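Local coordinates for cyclic nucleotide-binding protein (Ruegeria pomeroyi, PDB 3FX3) that probably binds DNA as a transcription regulator of the Crp type, pairing a cyclic nucleotide-binding domain with a helix-turn-helix domain, at residues B[115-118]-B[119-123]; B[124-127]-B[128-131]. All blocks are in the same frame, centred on the assembly; numbering follows the deposited sequence.

In the fold
Running from the N terminus, the chain passes through short helices and the strands of the cyclic nucleotide-binding domain, then runs from strand 107-113 straight into helix 114-123, the site of contact 1. At Asp124 the chain leaves helical geometry and enters helix 125-147, whose first two turns hold contact 2. Each contact joins neighbouring helical turns, so neither closes a long loop; they stand in series, with centres about 10 Å apart. The two helices pack on each other: Met121 SE lies 3.6 Å from Cys128 CB, and Phe117 CE1 3.7 Å from Ile131 CD1. Both contacts also touch the second subunit, bringing helix 114-123 and the start of helix 125-147 to the subunit interface.

Contact 1. Residues B[115-118]-B[119-123]; sequences PVFV and SLMRR
The terminal methyl of Met121, a selenomethionine in this crystal, sits almost exactly on the axis of the Phe117 ring: CE of Met121 is 3.5 Å from the ring centroid of Phe117 and only 5° off the ring normal. The selenium stands farther out and oblique, so this Met-aromatic contact is led by a CH-pi interaction of the methyl. Two torsions bring the partners together one helical turn apart. Phe117 holds CG anti to its backbone N (chi1 -174°), while the chain of Met121 bends at its last torsion (chi3 -79°) and folds CE over the ring. A second i to i+4 pair also sets a methyl over a flat group. Val118 CG1 lies over the centre of the Arg122 guanidinium, 3.5 Å from CZ of Arg122; NE of Arg122 makes a salt bridge with Glu126 of the second subunit. Beneath the side chains, Arg122 N bonds to Val118 O at 2.9 Å, whereas the bond from Met121 N to Phe117 O is weak at 3.4 Å. At the start of 115-118, Pro115 O is gripped twice by one residue, from Ser119 N at 2.9 Å and from Ser119 OG at 3.0 Å, which ties the serine hydroxyl back to its own helix. Leu92 of helix 88-93 packs against Phe117, Val118 and Met121. The chemistry implies a division of labour along one short helix: methyl-on-ring packing serves the buried side, and a guanidinium backed by a valine methyl is presented to the partner subunit.

Contact 2. Residues B[124-127]-B[128-131]; sequences DPEI and CISI
Ile131 reaches back along its helix to Ile127, and its atoms can be followed one by one. CB stands 3.7 Å from Ile127 O; CG1, placed anti to the carbonyl carbon (chi1 -57°), comes closest, 3.2 Å from the same Ile127 O; and CD1 at the tip meets both Ile127 O, 3.6 Å away, and Ile127 CG2, at 3.8 Å. The two isoleucines thus lie side by side, pointing the same way, and pack on helix 114-123, where Ile127 touches Leu120 and Met121. Their backbones are joined as well, Ile131 N bonding to Ile127 O at 3.0 Å. On another side of the helix, Glu126 O accepts two bonds from one residue: Ser130 N and Ser130 OG, each 3.0 Å away, approach it from opposite faces of the carbonyl plane. With Ser130 replaced by an alanine, the hydroxyl bond is lost and Glu126 O is likely to keep the backbone N-H of that residue but lose its second grip from the opposite face. Glu126 and Ile129 run alongside each other, and the carboxylate of Glu126 forms a salt bridge through OE2 with Arg122 of the second subunit. Cys128 makes the covalent link, a disulfide to Cys128 of that subunit. The helix is opened by Asp124 at the N-cap, whose OD1 accepts from Glu126 N at 3.2 Å, the donor standing well above the carboxylate plane. With this cap, helix 125-147 begins in a way consistent with the long dimerisation helix of Crp-family regulators, which leads from the nucleotide-binding domain toward the DNA-binding domain.

Contact 1. Residues B[115-118]-B[119-123]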
loop_
_atom_site.group_PDB
_atom_site.type_symbol
_atom_site.label_atom_id
_atom_site.label_comp_id
_atom_site.label_asym_id
_atom_site.label_seq_id
_atom_site.Cartn_x
_atom_site.Cartn_y
_atom_site.Cartn_z
ATOM N N PRO B 115 -8.032 -23.750 -6.202
ATOM C CA PRO B 115 -7.420 -24.464 -7.323
ATOM C C PRO B 115 -7.720 -23.833 -8.681
ATOM O O PRO B 115 -6.898 -23.952 -9.572
ATOM C CB PRO B 115 -7.972 -25.908 -7.216
ATOM C CG PRO B 115 -8.487 -26.025 -5.761
ATOM C CD PRO B 115 -8.999 -24.598 -5.470
ATOM N N VAL B 116 -8.822 -23.100 -8.826
ATOM C CA VAL B 116 -9.103 -22.445 -10.102
ATOM C C VAL B 116 -8.037 -21.375 -10.402
ATOM O O VAL B 116 -7.565 -21.233 -11.539
ATOM C CB VAL B 116 -10.512 -21.820 -10.093
ATOM C CG1 VAL B 116 -10.655 -20.746 -11.178
ATOM C CG2 VAL B 116 -11.598 -22.956 -10.199
ATOM N N PHE B 117 -7.663 -20.627 -9.377
ATOM C CA PHE B 117 -6.698 -19.565 -9.532
ATOM C C PHE B 117 -5.271 -20.141 -9.618
ATOM O O PHE B 117 -4.477 -19.749 -10.473
ATOM C CB PHE B 117 -6.847 -18.604 -8.356
ATOM C CG PHE B 117 -6.019 -17.367 -8.447
ATOM C CD1 PHE B 117 -5.697 -16.788 -9.654
ATOM C CD2 PHE B 117 -5.591 -16.746 -7.303
ATOM C CE1 PHE B 117 -4.923 -15.613 -9.693
ATOM C CE2 PHE B 117 -4.829 -15.587 -7.351
ATOM C CZ PHE B 117 -4.506 -15.024 -8.551
ATOM N N VAL B 118 -4.943 -21.057 -8.719
ATOM C CA VAL B 118 -3.621 -21.651 -8.708
ATOM C C VAL B 118 -3.302 -22.431 -9.994
ATOM O O VAL B 118 -2.192 -22.296 -10.568
ATOM C CB VAL B 118 -3.420 -22.518 -7.434
ATOM C CG1 VAL B 118 -2.198 -23.385 -7.557
ATOM C CG2 VAL B 118 -3.301 -21.589 -6.186
ATOM N N SER B 119 -4.262 -23.199 -10.490
ATOM C CA SER B 119 -3.977 -24.042 -11.624
ATOM C C SER B 119 -3.704 -23.190 -12.877
ATOM O O SER B 119 -2.806 -23.518 -13.667
ATOM C CB SER B 119 -5.071 -25.072 -11.870
ATOM O OG SER B 119 -6.188 -24.424 -12.428
ATOM N N LEU B 120 -4.428 -22.084 -13.019
ATOM C CA LEU B 120 -4.151 -21.093 -14.089
ATOM C C LEU B 120 -2.669 -20.696 -14.105
ATOM O O LEU B 120 -1.988 -20.716 -15.153
ATOM C CB LEU B 120 -5.028 -19.867 -13.815
ATOM C CG LEU B 120 -5.369 -18.810 -14.845
ATOM C CD1 LEU B 120 -6.031 -19.444 -16.055
ATOM C CD2 LEU B 120 -6.312 -17.713 -14.188
HETATM N N MSE B 121 -2.154 -20.331 -12.925
HETATM C CA MSE B 121 -0.739 -19.942 -12.810
HETATM C C MSE B 121 0.266 -21.106 -12.973
HETATM O O MSE B 121 1.382 -20.926 -13.449
HETATM C CB MSE B 121 -0.526 -19.170 -11.512
HETATM C CG MSE B 121 -1.347 -17.849 -11.475
HETATM SE SE MSE B 121 -1.001 -16.848 -9.886
HETATM C CE MSE B 121 -2.144 -17.877 -8.718
ATOM N N ARG B 122 -0.115 -22.317 -12.616
ATOM C CA ARG B 122 0.785 -23.448 -12.826
ATOM C C ARG B 122 0.809 -23.900 -14.288
ATOM O O ARG B 122 1.770 -24.552 -14.728
ATOM C CB ARG B 122 0.394 -24.633 -11.984
ATOM C CG ARG B 122 0.629 -24.431 -10.530
ATOM C CD ARG B 122 0.153 -25.634 -9.749
ATOM N NE ARG B 122 0.543 -25.506 -8.354
ATOM C CZ ARG B 122 -0.056 -26.082 -7.306
ATOM N NH1 ARG B 122 -1.138 -26.857 -7.448
ATOM N NH2 ARG B 122 0.450 -25.867 -6.086
ATOM N N ARG B 123 -0.263 -23.601 -15.011
ATOM C CA ARG B 123 -0.323 -23.947 -16.409
ATOM C C ARG B 123 0.429 -22.916 -17.238
ATOM O O ARG B 123 1.045 -23.284 -18.234
ATOM C CB ARG B 123 -1.763 -24.059 -16.875
ATOM C CG ARG B 123 -2.512 -25.275 -16.284
ATOM C CD ARG B 123 -3.958 -25.324 -16.744
ATOM N NE ARG B 123 -3.976 -24.927 -18.157
ATOM C CZ ARG B 123 -4.699 -23.934 -18.682
ATOM N NH1 ARG B 123 -5.559 -23.225 -17.932
ATOM N NH2 ARG B 123 -4.572 -23.659 -19.988
#

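Contact 2. Residues B[124-127]-B[128-131]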
loop_
_atom_site.group_PDB
_atom_site.type_symbol
_atom_site.label_atom_id
_atom_site.label_comp_id
_atom_site.label_asym_id
_atom_site.label_seq_id
_atom_site.Cartn_x
_atom_site.Cartn_y
_atom_site.Cartn_z
ATOM N N ASP B 124 0.388 -21.651 -16.797
ATOM C CA ASP B 124 0.929 -20.519 -17.538
ATOM C C ASP B 124 1.533 -19.500 -16.587
ATOM O O ASP B 124 0.851 -18.605 -16.120
ATOM C CB ASP B 124 -0.157 -19.810 -18.346
ATOM C CG ASP B 124 0.426 -18.718 -19.272
ATOM O OD1 ASP B 124 1.674 -18.556 -19.316
ATOM O OD2 ASP B 124 -0.366 -18.039 -19.956
ATOM N N PRO B 125 2.830 -19.638 -16.303
ATOM C CA PRO B 125 3.485 -18.769 -15.305
ATOM C C PRO B 125 3.620 -17.302 -15.758
ATOM O O PRO B 125 3.815 -16.439 -14.922
ATOM C CB PRO B 125 4.843 -19.464 -15.046
ATOM C CG PRO B 125 5.112 -20.227 -16.286
ATOM C CD PRO B 125 3.766 -20.606 -16.900
ATOM N N GLU B 126 3.377 -17.028 -17.027
ATOM C CA GLU B 126 3.222 -15.671 -17.503
ATOM C C GLU B 126 2.045 -14.942 -16.832
ATOM O O GLU B 126 2.081 -13.729 -16.656
ATOM C CB GLU B 126 3.064 -15.663 -19.007
ATOM C CG GLU B 126 4.341 -16.203 -19.750
ATOM C CD GLU B 126 5.560 -15.314 -19.564
ATOM O OE1 GLU B 126 5.379 -14.108 -19.219
ATOM O OE2 GLU B 126 6.698 -15.814 -19.740
ATOM N N ILE B 127 1.055 -15.691 -16.380
ATOM C CA ILE B 127 -0.060 -15.100 -15.679
ATOM C C ILE B 127 0.391 -14.610 -14.312
ATOM O O ILE B 127 0.141 -13.455 -13.955
ATOM C CB ILE B 127 -1.247 -16.066 -15.614
ATOM C CG1 ILE B 127 -1.743 -16.302 -17.054
ATOM C CG2 ILE B 127 -2.370 -15.527 -14.706
ATOM C CD1 ILE B 127 -2.945 -17.293 -17.191
ATOM N N CYS B 128 1.101 -15.441 -13.562
ATOM C CA CYS B 128 1.585 -15.014 -12.231
ATOM C C CYS B 128 2.599 -13.879 -12.378
ATOM O O CYS B 128 2.558 -12.912 -11.611
ATOM C CB CYS B 128 2.177 -16.207 -11.453
ATOM S SG CYS B 128 2.876 -15.756 -9.790
ATOM N N ILE B 129 3.432 -13.923 -13.416
ATOM C CA ILE B 129 4.366 -12.829 -13.669
ATOM C C ILE B 129 3.638 -11.496 -13.875
ATOM O O ILE B 129 4.062 -10.499 -13.301
ATOM C CB ILE B 129 5.323 -13.132 -14.818
ATOM C CG1 ILE B 129 6.299 -14.247 -14.405
ATOM C CG2 ILE B 129 6.130 -11.882 -15.304
ATOM C CD1 ILE B 129 7.012 -14.856 -15.593
ATOM N N SER B 130 2.544 -11.474 -14.662
ATOM C CA SER B 130 1.760 -10.223 -14.867
ATOM C C SER B 130 1.121 -9.750 -13.608
ATOM O O SER B 130 1.152 -8.576 -13.315
ATOM C CB SER B 130 0.653 -10.398 -15.897
ATOM O OG SER B 130 1.321 -10.855 -17.029
ATOM N N ILE B 131 0.532 -10.680 -12.871
ATOM C CA ILE B 131 -0.105 -10.328 -11.619
ATOM C C ILE B 131 0.909 -9.726 -10.658
ATOM O O ILE B 131 0.670 -8.693 -10.054
ATOM C CB ILE B 131 -0.865 -11.486 -10.964
ATOM C CG1 ILE B 131 -1.931 -12.036 -11.921
ATOM C CG2 ILE B 131 -1.560 -10.962 -9.661
ATOM C CD1 ILE B 131 -2.536 -13.398 -11.517
#